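Local structure of metallo-beta-lactamase (Serratia marcescens, 5AXO) at residues 72-77 with 115-120; 108-113 with 150-155; 4-9 with 42-47; 38-43 with 67-72. The protein hydrolyses the beta-lactam ring of antibiotics with a pair of zinc ions, as expected of a subclass B3 metallo-beta-lactamase, and is held here with an opened carbapenem. All blocks are in the same frame, centred on the assembly; numbering follows the deposited sequence. Where two conformers were deposited one is given.

Contact 1 (72-77 with 115-120); sequences HSHEDH and GSLSNF. With ZN (zinc ion), chain B; ZN (zinc ion), chain C; LMP ((2~{S},3~{R},4~{S})-2-[(2~{S},3~{R})-1,3-bis(oxidanyl)-1-oxidanylidene-butan-2-yl]-4-[(3~{S},5~{S})-5-(dimethylcarbamoy l)pyrrolidin-3-yl]sulfanyl-3-methyl-3,4-dihydro-2~{H}-pyrrole-5-carboxylic acid), chain R.
Leu117 lays its CD2 methyl over one face of the His74 imidazole, a CH-pi contact with CD2 4.0 Å from the ring centroid and 18° off the normal. The other methyl, CD1, reaches the rim of the same ring, 3.8 Å from His74 NE2. The polar atoms of this ring face elsewhere: ND1 of His74 binds a zinc ion at 2.0 Å, and NE2 is hydrogen-bonded to Asp111, so the zinc ion and Asp111 fix the rotation of the ring while the methyl packs on its face. Leu117 CD2 also meets the ligand carbon C62, which places this leucine on the wall of the pocket. His72, His74, Asp76 and His77 form the HxHxDH motif of the metallo-beta-lactamase fold; His72 and His74 serve one zinc ion, Asp76 and His77 the other. His150 completes the protein ligands of the first and His215 those of the second. Water 4 bridges the two metals, is hydrogen-bonded to Asp76 OD1, and lies 2.7 Å from the ligand hydroxyl O62. Phe120 packs behind the motif, its CE1 edge directed at the carbonyl of Ser73, 3.5 Å from Ser73 O, while CD1 lies against the backbone of Glu75. With CG between its backbone N and carbonyl carbon (chi1 69°), Glu75 sends its carboxylate past Ser118, and OE2 comes within 3.4 Å of Ser118 CB. No direct hydrogen bond joins the segments; three waters do the work. Water 1 accepts from Glu75 N and donates to Ser118 O, water 2 joins Glu75 OE2 to Ser118 N, and water 3 donates to both Glu75 OE1 and Asn119 O.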
# COMPACT_ATOMS: atom_id res chain seq x y z
N HIS A 72 -1.26 -3.41 -4.25
CA HIS A 72 -1.80 -4.49 -5.04
C HIS A 72 -3.20 -4.20 -5.51
O HIS A 72 -3.89 -3.26 -5.09
CB HIS A 72 -1.75 -5.80 -4.20
CG HIS A 72 -2.80 -5.89 -3.12
ND1 HIS A 72 -2.54 -5.49 -1.83
CD2 HIS A 72 -4.07 -6.34 -3.12
CE1 HIS A 72 -3.63 -5.68 -1.09
NE2 HIS A 72 -4.57 -6.21 -1.84
N SER A 73 -3.64 -5.06 -6.43
CA SER A 73 -4.75 -4.80 -7.33
C SER A 73 -6.06 -5.42 -6.87
O SER A 73 -6.63 -6.26 -7.57
CB SER A 73 -4.39 -5.28 -8.73
OG SER A 73 -3.92 -6.62 -8.69
N HIS A 74 -6.51 -5.00 -5.68
CA HIS A 74 -7.89 -5.32 -5.24
C HIS A 74 -8.68 -4.02 -5.05
O HIS A 74 -8.08 -2.94 -4.85
CB HIS A 74 -7.87 -6.08 -3.92
CG HIS A 74 -7.33 -7.46 -4.04
ND1 HIS A 74 -6.75 -8.11 -2.97
CD2 HIS A 74 -7.30 -8.31 -5.09
CE1 HIS A 74 -6.43 -9.33 -3.36
NE2 HIS A 74 -6.75 -9.47 -4.64
N GLU A 75 -10.01 -4.12 -5.06
CA GLU A 75 -10.84 -2.95 -5.07
C GLU A 75 -10.60 -2.03 -3.90
O GLU A 75 -10.81 -0.83 -4.00
CB GLU A 75 -12.32 -3.36 -5.09
CG GLU A 75 -12.82 -4.01 -3.80
CD GLU A 75 -14.31 -4.37 -3.76
OE1 GLU A 75 -15.13 -3.57 -4.22
OE2 GLU A 75 -14.65 -5.45 -3.23
N ASP A 76 -10.29 -2.57 -2.74
CA ASP A 76 -10.12 -1.76 -1.53
C ASP A 76 -8.88 -0.83 -1.56
O ASP A 76 -8.95 0.24 -0.99
CB ASP A 76 -10.21 -2.61 -0.25
CG ASP A 76 -9.27 -3.78 -0.20
OD1 ASP A 76 -8.96 -4.42 -1.25
OD2 ASP A 76 -8.98 -4.11 0.95
N HIS A 77 -7.81 -1.24 -2.23
CA HIS A 77 -6.61 -0.42 -2.36
C HIS A 77 -6.50 0.31 -3.66
O HIS A 77 -5.86 1.38 -3.75
CB HIS A 77 -5.39 -1.31 -2.13
CG HIS A 77 -5.49 -2.13 -0.90
ND1 HIS A 77 -5.25 -1.61 0.37
CD2 HIS A 77 -5.94 -3.40 -0.71
CE1 HIS A 77 -5.55 -2.54 1.28
NE2 HIS A 77 -5.97 -3.62 0.65
N GLY A 115 -13.15 -15.64 -7.61
CA GLY A 115 -14.49 -16.15 -7.32
C GLY A 115 -15.24 -15.35 -6.27
O GLY A 115 -16.47 -15.42 -6.17
N SER A 116 -14.52 -14.56 -5.49
CA SER A 116 -15.10 -13.81 -4.38
C SER A 116 -14.72 -12.32 -4.41
O SER A 116 -15.19 -11.53 -3.59
CB SER A 116 -14.70 -14.45 -3.04
OG SER A 116 -13.33 -14.23 -2.76
N LEU A 117 -13.92 -11.90 -5.39
CA LEU A 117 -13.54 -10.49 -5.50
C LEU A 117 -14.54 -9.70 -6.31
O LEU A 117 -15.11 -10.22 -7.28
CB LEU A 117 -12.15 -10.40 -6.16
CG LEU A 117 -11.00 -10.95 -5.29
CD1 LEU A 117 -9.75 -11.16 -6.13
CD2 LEU A 117 -10.66 -9.98 -4.18
N SER A 118 -14.66 -8.42 -6.01
CA SER A 118 -15.45 -7.52 -6.86
C SER A 118 -14.54 -6.73 -7.78
O SER A 118 -13.47 -6.25 -7.36
CB SER A 118 -16.28 -6.57 -6.02
OG SER A 118 -17.28 -7.30 -5.31
N ASN A 119 -14.97 -6.57 -9.03
CA ASN A 119 -14.23 -5.81 -10.00
C ASN A 119 -14.23 -4.34 -9.65
O ASN A 119 -15.05 -3.88 -8.86
CB ASN A 119 -14.83 -5.95 -11.41
CG ASN A 119 -14.77 -7.35 -11.96
OD1 ASN A 119 -14.11 -8.22 -11.46
ND2 ASN A 119 -15.49 -7.55 -13.04
N PHE A 120 -13.25 -3.61 -10.17
CA PHE A 120 -13.16 -2.18 -9.89
C PHE A 120 -12.78 -1.45 -11.21
O PHE A 120 -12.53 -2.09 -12.24
CB PHE A 120 -12.15 -1.92 -8.76
CG PHE A 120 -10.77 -2.43 -9.05
CD1 PHE A 120 -10.39 -3.72 -8.68
CD2 PHE A 120 -9.80 -1.62 -9.64
CE1 PHE A 120 -9.13 -4.20 -8.92
CE2 PHE A 120 -8.56 -2.11 -9.92
CZ PHE A 120 -8.19 -3.39 -9.53
ZN ZN B . -6.11 -7.35 -1.19
ZN ZN C . -7.15 -5.20 1.43
C1 LMP R . -9.31 -8.75 3.73
C2 LMP R . -7.78 -8.86 3.91
C3 LMP R . -7.30 -7.68 3.09
O7A LMP R . -9.76 -7.62 9.37
C6A LMP R . -9.76 -6.59 8.70
N7A LMP R . -10.81 -5.77 8.64
C9A LMP R . -10.75 -4.42 8.10
C8A LMP R . -12.12 -6.12 9.17
C5A LMP R . -8.52 -6.20 7.94
C2A LMP R . -8.57 -6.75 6.52
N3A LMP R . -7.30 -6.76 8.57
C4A LMP R . -6.34 -7.08 7.50
C1A LMP R . -7.15 -7.19 6.21
S21 LMP R . -7.17 -8.85 5.62
C31 LMP R . -5.86 -7.43 2.93
O31 LMP R . -5.09 -8.03 3.70
O32 LMP R . -5.42 -6.53 2.04
N4 LMP R . -8.21 -7.03 2.51
C11 LMP R . -9.87 -10.06 3.13
C5 LMP R . -9.54 -7.45 2.90
C6 LMP R . -10.42 -7.46 1.63
C61 LMP R . -10.02 -8.40 0.48
O62 LMP R . -8.63 -8.72 0.36
C62 LMP R . -10.44 -7.86 -0.89
C7 LMP R . -11.82 -7.79 2.06
O71 LMP R . -12.63 -8.29 1.30
O72 LMP R . -12.20 -7.41 3.26
O HOH W 1 -11.26 -6.57 -5.72
O HOH W 2 -13.13 -7.53 -3.69
O HOH W 3 -15.96 -2.76 -6.46
O HOH W 4 -7.35 -6.42 -0.24

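Contact 2 (108-113 with 150-155); sequences PKSDPQ and HTEGGI. With NA (sodium ion), chain K; ZN (zinc ion), chain B; LMP ((2~{S},3~{R},4~{S})-2-[(2~{S},3~{R})-1,3-bis(oxidanyl)-1-oxidanylidene-butan-2-yl]-4-[(3~{S},5~{S})-5-(dimethylcarbamoy l)pyrrolidin-3-yl]sulfanyl-3-methyl-3,4-dihydro-2~{H}-pyrrole-5-carboxylic acid), chain R.
Asp111 and Thr151 bring the two loops to their nearest backbone approach, CA to CA 6.0 Å, where two type I beta turns meet: Pro108 to Asp111 and Thr151 to Gly154. The first is closed by a backbone bond from Asp111 N to Pro108 O. An Asx turn follows at once, as Gln113 N donates to the anti lone pair of Asp111 OD1 at 2.8 Å. With CG turned opposite the backbone N (chi1 -164°), the Asp111 side chain lies alongside that of Thr151, pointing the same way, with OD2 3.8 Å from Thr151 CG2. As the partner of zinc ligand His74, Asp111 acts as a second-shell carboxylate and would be expected to polarise that imidazole. Water 5 bridges the loops: it donates to Asp111 OD1 and His150 O, accepts from Gln113 NE2, and lies over the centre of one face of the His150 ring. The extended Gln113 side chain runs past this ring, amide and imidazole planes 59° apart, with NE2 3.7 Å from His150 CE1. The same NE2 gives the ligand O62 a nearly straight bond, 3.0 Å and 167°, so water 5 and the ligand both engage this amide nitrogen. His150 NE2 binds zinc at 2.1 Å, and its ND1 is hydrogen-bonded to the carbonyl of Thr177. The contact thus joins the loop between helix 99-104 and strand 126-129 to the one between strands 140-146 and 155-163.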
# COMPACT_ATOMS: atom_id res chain seq x y z
N PRO A 108 -7.27 -12.07 -11.74
CA PRO A 108 -7.24 -13.31 -12.50
C PRO A 108 -7.36 -14.53 -11.63
O PRO A 108 -7.26 -14.43 -10.40
CB PRO A 108 -5.86 -13.25 -13.15
CG PRO A 108 -5.02 -12.58 -12.13
CD PRO A 108 -5.92 -11.51 -11.54
N LYS A 109 -7.49 -15.69 -12.27
CA LYS A 109 -7.72 -16.93 -11.57
C LYS A 109 -6.57 -17.35 -10.69
O LYS A 109 -6.76 -18.12 -9.77
CB LYS A 109 -8.08 -18.04 -12.58
CG LYS A 109 -6.98 -18.38 -13.59
CD LYS A 109 -7.48 -19.45 -14.57
CE LYS A 109 -6.56 -19.53 -15.77
NZ LYS A 109 -5.18 -19.89 -15.38
N SER A 110 -5.38 -16.82 -10.88
CA SER A 110 -4.29 -17.14 -10.00
C SER A 110 -4.45 -16.53 -8.60
O SER A 110 -3.76 -16.93 -7.66
CB SER A 110 -2.96 -16.69 -10.60
OG SER A 110 -3.10 -15.37 -11.07
N ASP A 111 -5.29 -15.50 -8.47
CA ASP A 111 -5.56 -14.90 -7.16
C ASP A 111 -6.32 -15.86 -6.26
O ASP A 111 -7.38 -16.33 -6.61
CB ASP A 111 -6.38 -13.62 -7.38
CG ASP A 111 -6.40 -12.71 -6.15
OD1 ASP A 111 -6.78 -13.18 -5.07
OD2 ASP A 111 -6.08 -11.52 -6.28
N PRO A 112 -5.82 -16.11 -5.03
CA PRO A 112 -6.52 -17.02 -4.11
C PRO A 112 -7.95 -16.61 -3.85
O PRO A 112 -8.77 -17.47 -3.54
CB PRO A 112 -5.70 -16.93 -2.83
CG PRO A 112 -4.35 -16.55 -3.29
CD PRO A 112 -4.53 -15.66 -4.48
N GLN A 113 -8.27 -15.31 -3.96
CA GLN A 113 -9.63 -14.86 -3.74
C GLN A 113 -10.51 -14.90 -5.00
O GLN A 113 -11.66 -14.51 -4.92
CB GLN A 113 -9.63 -13.47 -3.11
CG GLN A 113 -9.06 -13.45 -1.70
CD GLN A 113 -9.21 -12.10 -1.05
OE1 GLN A 113 -10.29 -11.74 -0.57
NE2 GLN A 113 -8.16 -11.30 -1.07
N HIS A 150 -0.27 -12.39 -1.54
CA HIS A 150 -1.65 -11.97 -1.50
C HIS A 150 -2.12 -11.65 -2.96
O HIS A 150 -3.27 -11.93 -3.30
CB HIS A 150 -1.78 -10.75 -0.55
CG HIS A 150 -3.17 -10.18 -0.42
ND1 HIS A 150 -4.12 -10.69 0.45
CD2 HIS A 150 -3.73 -9.08 -0.97
CE1 HIS A 150 -5.16 -9.88 0.46
NE2 HIS A 150 -5.01 -8.99 -0.49
N THR A 151 -1.20 -11.14 -3.78
CA THR A 151 -1.37 -11.08 -5.23
C THR A 151 0.02 -11.34 -5.81
O THR A 151 1.05 -11.12 -5.15
CB THR A 151 -1.84 -9.70 -5.72
OG1 THR A 151 -0.83 -8.72 -5.48
CG2 THR A 151 -3.19 -9.31 -5.17
N GLU A 152 0.07 -11.70 -7.09
CA GLU A 152 1.37 -12.00 -7.68
C GLU A 152 2.22 -10.75 -7.86
O GLU A 152 3.46 -10.81 -7.74
CB GLU A 152 1.20 -12.66 -9.05
CG GLU A 152 2.47 -13.27 -9.60
CD GLU A 152 2.21 -14.15 -10.82
OE1 GLU A 152 1.01 -14.33 -11.18
OE2 GLU A 152 3.21 -14.62 -11.42
N GLY A 153 1.58 -9.59 -8.12
CA GLY A 153 2.32 -8.37 -8.40
C GLY A 153 2.42 -7.42 -7.22
O GLY A 153 2.75 -6.25 -7.42
N GLY A 154 2.28 -7.92 -6.00
CA GLY A 154 2.27 -7.03 -4.82
C GLY A 154 3.61 -6.35 -4.65
O GLY A 154 4.66 -7.00 -4.81
N ILE A 155 3.58 -5.04 -4.36
CA ILE A 155 4.79 -4.28 -4.10
C ILE A 155 4.65 -3.58 -2.75
O ILE A 155 3.63 -2.93 -2.47
CB ILE A 155 5.09 -3.24 -5.20
CG1 ILE A 155 5.26 -3.91 -6.59
CG2 ILE A 155 6.27 -2.35 -4.79
CD1 ILE A 155 6.56 -4.65 -6.79
NA NA K . 1.97 -3.48 -7.38
ZN ZN B . -6.11 -7.35 -1.19
C1 LMP R . -9.31 -8.75 3.73
C2 LMP R . -7.78 -8.86 3.91
C3 LMP R . -7.30 -7.68 3.09
O7A LMP R . -9.76 -7.62 9.37
C6A LMP R . -9.76 -6.59 8.70
N7A LMP R . -10.81 -5.77 8.64
C9A LMP R . -10.75 -4.42 8.10
C8A LMP R . -12.12 -6.12 9.17
C5A LMP R . -8.52 -6.20 7.94
C2A LMP R . -8.57 -6.75 6.52
N3A LMP R . -7.30 -6.76 8.57
C4A LMP R . -6.34 -7.08 7.50
C1A LMP R . -7.15 -7.19 6.21
S21 LMP R . -7.17 -8.85 5.62
C31 LMP R . -5.86 -7.43 2.93
O31 LMP R . -5.09 -8.03 3.70
O32 LMP R . -5.42 -6.53 2.04
N4 LMP R . -8.21 -7.03 2.51
C11 LMP R . -9.87 -10.06 3.13
C5 LMP R . -9.54 -7.45 2.90
C6 LMP R . -10.42 -7.46 1.63
C61 LMP R . -10.02 -8.40 0.48
O62 LMP R . -8.63 -8.72 0.36
C62 LMP R . -10.44 -7.86 -0.89
C7 LMP R . -11.82 -7.79 2.06
O71 LMP R . -12.63 -8.29 1.30
O72 LMP R . -12.20 -7.41 3.26
O HOH W 5 -5.84 -12.44 -2.59
O HOH W 4 -7.35 -6.42 -0.24
O HOH W 6 -0.74 -3.74 -7.98

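Contact 3 (4-9 with 42-47); sequences DWSSPQ and GTTEKG. With LMP ((2~{S},3~{R},4~{S})-2-[(2~{S},3~{R})-1,3-bis(oxidanyl)-1-oxidanylidene-butan-2-yl]-4-[(3~{S},5~{S})-5-(dimethylcarbamoy l)pyrrolidin-3-yl]sulfanyl-3-methyl-3,4-dihydro-2~{H}-pyrrole-5-carboxylic acid), chain R.
Ser6 and Thr44 join the N-terminal arm to the start of helix 47-57 through their hydroxyls, and the arm's type I beta turn from Asp4 to Ser7 carries Trp5 out to the active-site pocket. Hydrogen bonds come first. Ser6 OG lies 2.7 Å from Thr44 OG1 and either may be the donor. Thr44 OG1 also accepts from Gly47 N at 2.8 Å, a capping bond in the turn that leads into the helix, so one hydroxyl serves both the helix start and the arm. Lys46 folds back through its last two torsions to give Ser6 OG a weak bond from NZ at 3.1 Å. Within the arm, Asp4 O accepts twice, from the N and the OG of Ser7, which closes the turn. Apolar contact is borne by the Thr44 methyl. Placing OG1 between the backbone N and carbonyl carbon (chi1 62°) turns CG2 of Thr44 to Trp5 CB, 3.6 Å away, the two side chains crossing at about a right angle. Close backbone packing accompanies this, the CA atoms of Ser6 and Gly47 being 4.4 Å apart. The indole itself leads away from the 42-47 segment to lie against Glu75 and Asp76 of helix 75-78, the latter a zinc ligand. Trp5 O is hydrogen-bonded to Thr23, which ties the arm to the loop holding Thr23. On the pocket side the indole meets the ligand carboxylate with its edge, the carboxylate carbon C7 near the ring plane and Trp5 CZ2 3.3 Å from O72.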
# COMPACT_ATOMS: atom_id res chain seq x y z
N ASP A 4 -14.94 2.52 7.66
CA ASP A 4 -15.23 1.82 6.41
C ASP A 4 -14.17 2.17 5.35
O ASP A 4 -13.47 3.18 5.42
CB ASP A 4 -16.65 2.15 5.92
CG ASP A 4 -17.76 1.40 6.69
OD1 ASP A 4 -17.45 0.52 7.51
OD2 ASP A 4 -18.96 1.63 6.38
N TRP A 5 -14.10 1.35 4.31
CA TRP A 5 -13.06 1.50 3.29
C TRP A 5 -13.12 2.86 2.58
O TRP A 5 -12.12 3.35 2.05
CB TRP A 5 -13.18 0.46 2.17
CG TRP A 5 -12.88 -0.93 2.50
CD1 TRP A 5 -12.33 -1.39 3.64
CD2 TRP A 5 -13.19 -2.06 1.69
NE1 TRP A 5 -12.19 -2.76 3.56
CE2 TRP A 5 -12.73 -3.19 2.37
CE3 TRP A 5 -13.76 -2.22 0.42
CZ2 TRP A 5 -12.89 -4.48 1.87
CZ3 TRP A 5 -13.93 -3.51 -0.08
CH2 TRP A 5 -13.44 -4.61 0.62
N SER A 6 -14.33 3.43 2.48
CA SER A 6 -14.53 4.67 1.75
C SER A 6 -14.75 5.86 2.66
O SER A 6 -15.12 6.93 2.16
CB SER A 6 -15.70 4.57 0.77
OG SER A 6 -15.58 3.47 -0.11
N SER A 7 -14.58 5.70 3.96
CA SER A 7 -14.99 6.74 4.89
C SER A 7 -14.07 7.94 4.79
O SER A 7 -12.84 7.82 4.72
CB SER A 7 -15.04 6.21 6.32
OG SER A 7 -13.84 5.62 6.70
N PRO A 8 -14.63 9.15 4.97
CA PRO A 8 -13.76 10.29 5.18
C PRO A 8 -12.81 10.13 6.35
O PRO A 8 -13.07 9.42 7.31
CB PRO A 8 -14.76 11.42 5.44
CG PRO A 8 -15.94 11.04 4.59
CD PRO A 8 -16.05 9.55 4.85
N GLN A 9 -11.65 10.77 6.25
CA GLN A 9 -10.65 10.77 7.28
C GLN A 9 -9.79 12.03 7.13
O GLN A 9 -9.24 12.29 6.05
CB GLN A 9 -9.72 9.54 7.09
CG GLN A 9 -8.48 9.59 7.95
CD GLN A 9 -8.78 9.57 9.41
OE1 GLN A 9 -9.62 8.78 9.87
NE2 GLN A 9 -8.15 10.48 10.16
N GLY A 42 -4.94 4.20 -3.98
CA GLY A 42 -6.10 5.05 -4.25
C GLY A 42 -7.33 4.80 -3.41
O GLY A 42 -8.30 5.57 -3.51
N THR A 43 -7.26 3.81 -2.51
CA THR A 43 -8.45 3.33 -1.81
C THR A 43 -9.50 2.84 -2.82
O THR A 43 -9.14 2.19 -3.80
CB THR A 43 -8.98 4.33 -0.73
OG1 THR A 43 -9.82 5.35 -1.28
CG2 THR A 43 -7.81 4.96 0.02
N THR A 44 -10.77 2.94 -2.42
CA THR A 44 -11.89 2.46 -3.25
C THR A 44 -12.27 3.48 -4.28
O THR A 44 -11.81 4.60 -4.25
CB THR A 44 -13.09 2.16 -2.38
OG1 THR A 44 -13.48 3.39 -1.76
CG2 THR A 44 -12.81 1.17 -1.32
N GLU A 45 -13.18 3.10 -5.19
CA GLU A 45 -13.69 4.01 -6.18
C GLU A 45 -14.33 5.22 -5.46
O GLU A 45 -14.02 6.36 -5.79
CB GLU A 45 -14.72 3.30 -7.09
CG GLU A 45 -15.37 4.19 -8.13
CD GLU A 45 -16.40 3.45 -8.97
OE1 GLU A 45 -16.68 2.27 -8.68
OE2 GLU A 45 -16.79 4.00 -10.01
N LYS A 46 -15.23 4.97 -4.51
CA LYS A 46 -15.83 6.08 -3.77
C LYS A 46 -14.75 6.85 -2.98
O LYS A 46 -14.79 8.08 -2.91
CB LYS A 46 -16.92 5.58 -2.84
CG LYS A 46 -18.22 5.19 -3.55
CD LYS A 46 -19.26 4.70 -2.54
CE LYS A 46 -19.29 3.18 -2.42
NZ LYS A 46 -18.12 2.57 -1.71
N GLY A 47 -13.78 6.12 -2.47
CA GLY A 47 -12.70 6.70 -1.67
C GLY A 47 -11.81 7.65 -2.44
O GLY A 47 -11.21 8.52 -1.84
C1 LMP R . -9.31 -8.75 3.73
C2 LMP R . -7.78 -8.86 3.91
C3 LMP R . -7.30 -7.68 3.09
O7A LMP R . -9.76 -7.62 9.37
C6A LMP R . -9.76 -6.59 8.70
N7A LMP R . -10.81 -5.77 8.64
C9A LMP R . -10.75 -4.42 8.10
C8A LMP R . -12.12 -6.12 9.17
C5A LMP R . -8.52 -6.20 7.94
C2A LMP R . -8.57 -6.75 6.52
N3A LMP R . -7.30 -6.76 8.57
C4A LMP R . -6.34 -7.08 7.50
C1A LMP R . -7.15 -7.19 6.21
S21 LMP R . -7.17 -8.85 5.62
C31 LMP R . -5.86 -7.43 2.93
O31 LMP R . -5.09 -8.03 3.70
O32 LMP R . -5.42 -6.53 2.04
N4 LMP R . -8.21 -7.03 2.51
C11 LMP R . -9.87 -10.06 3.13
C5 LMP R . -9.54 -7.45 2.90
C6 LMP R . -10.42 -7.46 1.63
C61 LMP R . -10.02 -8.40 0.48
O62 LMP R . -8.63 -8.72 0.36
C62 LMP R . -10.44 -7.86 -0.89
C7 LMP R . -11.82 -7.79 2.06
O71 LMP R . -12.63 -8.29 1.30
O72 LMP R . -12.20 -7.41 3.26

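Contact 4 (38-43 with 67-72); sequences ILVDGT and YILSTH. With NA (sodium ion), chain K; ZN (zinc ion), chain B.
Asp41 grips Thr71 with both carboxylate oxygens: Thr71 OG1 donates to the syn lone pair of Asp41 OD2 at 2.7 Å, and Thr71 N donates to OD1 at 2.9 Å from the syn side, 23° out of the carboxylate plane. OD1 also accepts from water 7, the third donor to this carboxylate, which also donates to His72 O and accepts from Ser70 OG. These bonds follow directly on the parallel pairing of strands 37-40 and 65-69, the outer members of a beta-alpha-beta unit with helix 47-57 between. Leu39 is hydrogen-bonded on both sides, its N to Tyr67 O and its O from Leu69 N, and Asp41 N reaches Leu69 O at 2.8 Å. On one face of the sheet Ile38 CG2 packs against Leu69 CD1 at 3.5 Å, with Val40 CG2 on the same methyl; on the other, Leu39 and Ile68 both touch Met84 of helix 81-88. Further along, Ser70 O and Thr71 O bind a sodium ion together with Gly153 O. Buried and held by three donors, the Asp41 carboxylate is consistent with a charged state, and it probably steadies the backbone just before His72, a zinc ligand.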
# COMPACT_ATOMS: atom_id res chain seq x y z
N ILE A 38 4.16 12.05 -5.13
CA ILE A 38 3.87 10.66 -5.35
C ILE A 38 2.73 10.27 -4.46
O ILE A 38 2.82 10.49 -3.24
CB ILE A 38 5.12 9.79 -5.16
CG1 ILE A 38 6.22 10.20 -6.15
CG2 ILE A 38 4.79 8.29 -5.20
CD1 ILE A 38 7.54 9.52 -6.01
N LEU A 39 1.72 9.60 -4.97
CA LEU A 39 0.60 9.06 -4.20
C LEU A 39 0.72 7.55 -4.16
O LEU A 39 0.97 6.92 -5.21
CB LEU A 39 -0.71 9.47 -4.86
CG LEU A 39 -1.96 8.84 -4.26
CD1 LEU A 39 -2.19 9.29 -2.82
CD2 LEU A 39 -3.19 9.11 -5.13
N VAL A 40 0.69 6.97 -2.95
CA VAL A 40 0.63 5.51 -2.80
C VAL A 40 -0.77 5.04 -2.48
O VAL A 40 -1.36 5.47 -1.47
CB VAL A 40 1.59 5.02 -1.69
CG1 VAL A 40 1.65 3.51 -1.71
CG2 VAL A 40 2.95 5.62 -1.92
N ASP A 41 -1.33 4.31 -3.44
CA ASP A 41 -2.66 3.70 -3.44
C ASP A 41 -3.75 4.72 -3.63
O ASP A 41 -3.55 5.94 -3.50
CB ASP A 41 -2.87 2.80 -2.23
CG ASP A 41 -2.27 1.44 -2.39
OD1 ASP A 41 -1.94 1.09 -3.55
OD2 ASP A 41 -2.13 0.74 -1.37
N GLY A 42 -4.94 4.20 -3.98
CA GLY A 42 -6.10 5.05 -4.25
C GLY A 42 -7.33 4.80 -3.41
O GLY A 42 -8.30 5.57 -3.51
N THR A 43 -7.26 3.81 -2.51
CA THR A 43 -8.45 3.33 -1.81
C THR A 43 -9.50 2.84 -2.82
O THR A 43 -9.14 2.19 -3.80
CB THR A 43 -8.98 4.33 -0.73
OG1 THR A 43 -9.82 5.35 -1.28
CG2 THR A 43 -7.81 4.96 0.02
N TYR A 67 3.12 10.46 -9.97
CA TYR A 67 3.08 8.99 -9.97
C TYR A 67 2.04 8.57 -8.94
O TYR A 67 1.93 9.17 -7.87
CB TYR A 67 4.42 8.36 -9.63
CG TYR A 67 5.49 8.50 -10.69
CD1 TYR A 67 5.38 7.83 -11.88
CD2 TYR A 67 6.59 9.30 -10.49
CE1 TYR A 67 6.36 7.91 -12.85
CE2 TYR A 67 7.53 9.46 -11.49
CZ TYR A 67 7.42 8.72 -12.63
OH TYR A 67 8.40 8.79 -13.62
N ILE A 68 1.35 7.47 -9.25
CA ILE A 68 0.53 6.72 -8.29
C ILE A 68 1.13 5.35 -8.23
O ILE A 68 1.15 4.63 -9.23
CB ILE A 68 -0.92 6.63 -8.70
CG1 ILE A 68 -1.51 8.05 -8.85
CG2 ILE A 68 -1.74 5.80 -7.71
CD1 ILE A 68 -2.81 8.11 -9.58
N LEU A 69 1.51 4.94 -7.04
CA LEU A 69 2.15 3.65 -6.80
C LEU A 69 1.10 2.70 -6.22
O LEU A 69 0.37 3.08 -5.29
CB LEU A 69 3.31 3.79 -5.81
CG LEU A 69 4.33 4.88 -6.13
CD1 LEU A 69 5.43 4.83 -5.10
CD2 LEU A 69 4.86 4.81 -7.55
N SER A 70 0.99 1.50 -6.74
CA SER A 70 0.00 0.54 -6.28
C SER A 70 0.68 -0.54 -5.44
O SER A 70 1.68 -1.13 -5.91
CB SER A 70 -0.65 -0.14 -7.49
OG SER A 70 -1.53 -1.18 -7.10
N THR A 71 0.20 -0.78 -4.24
CA THR A 71 0.56 -1.97 -3.53
C THR A 71 0.05 -3.23 -4.20
O THR A 71 0.87 -4.08 -4.66
CB THR A 71 0.09 -1.94 -2.06
OG1 THR A 71 -1.30 -1.73 -2.02
CG2 THR A 71 0.84 -0.92 -1.22
N HIS A 72 -1.26 -3.41 -4.25
CA HIS A 72 -1.80 -4.49 -5.04
C HIS A 72 -3.20 -4.20 -5.51
O HIS A 72 -3.89 -3.26 -5.09
CB HIS A 72 -1.75 -5.80 -4.20
CG HIS A 72 -2.80 -5.89 -3.12
ND1 HIS A 72 -2.54 -5.49 -1.83
CD2 HIS A 72 -4.07 -6.34 -3.12
CE1 HIS A 72 -3.63 -5.68 -1.09
NE2 HIS A 72 -4.57 -6.21 -1.84
NA NA K . 1.97 -3.48 -7.38
ZN ZN B . -6.11 -7.35 -1.19
O HOH W 7 -3.35 -0.52 -5.23
O HOH W 6 -0.74 -3.74 -7.98
O HOH W 4 -7.35 -6.42 -0.24

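Contacts 1, 2 and 4 meet at one zinc ion, bound by His72, shared by contacts 1 and 4, by His74 of contact 1 and by His150 of contact 2. Contacts 1 and 2, with centres 10 Å apart, are tied by the hydrogen bond between His74 NE2 and Asp111 OD2, 2.7 Å long. Contact 4 reaches contact 2 through Thr71 O and Ile155 N, 2.9 Å apart, beside the shared sodium ion. Contact 3 shares Gly42 and Thr43 with contact 4 and touches contact 1 where Asp76 CB meets Trp5 CD2 at 3.6 Å. Contacts 2 and 3 do not touch, their nearest atoms about 8 Å apart, yet both reach the ligand.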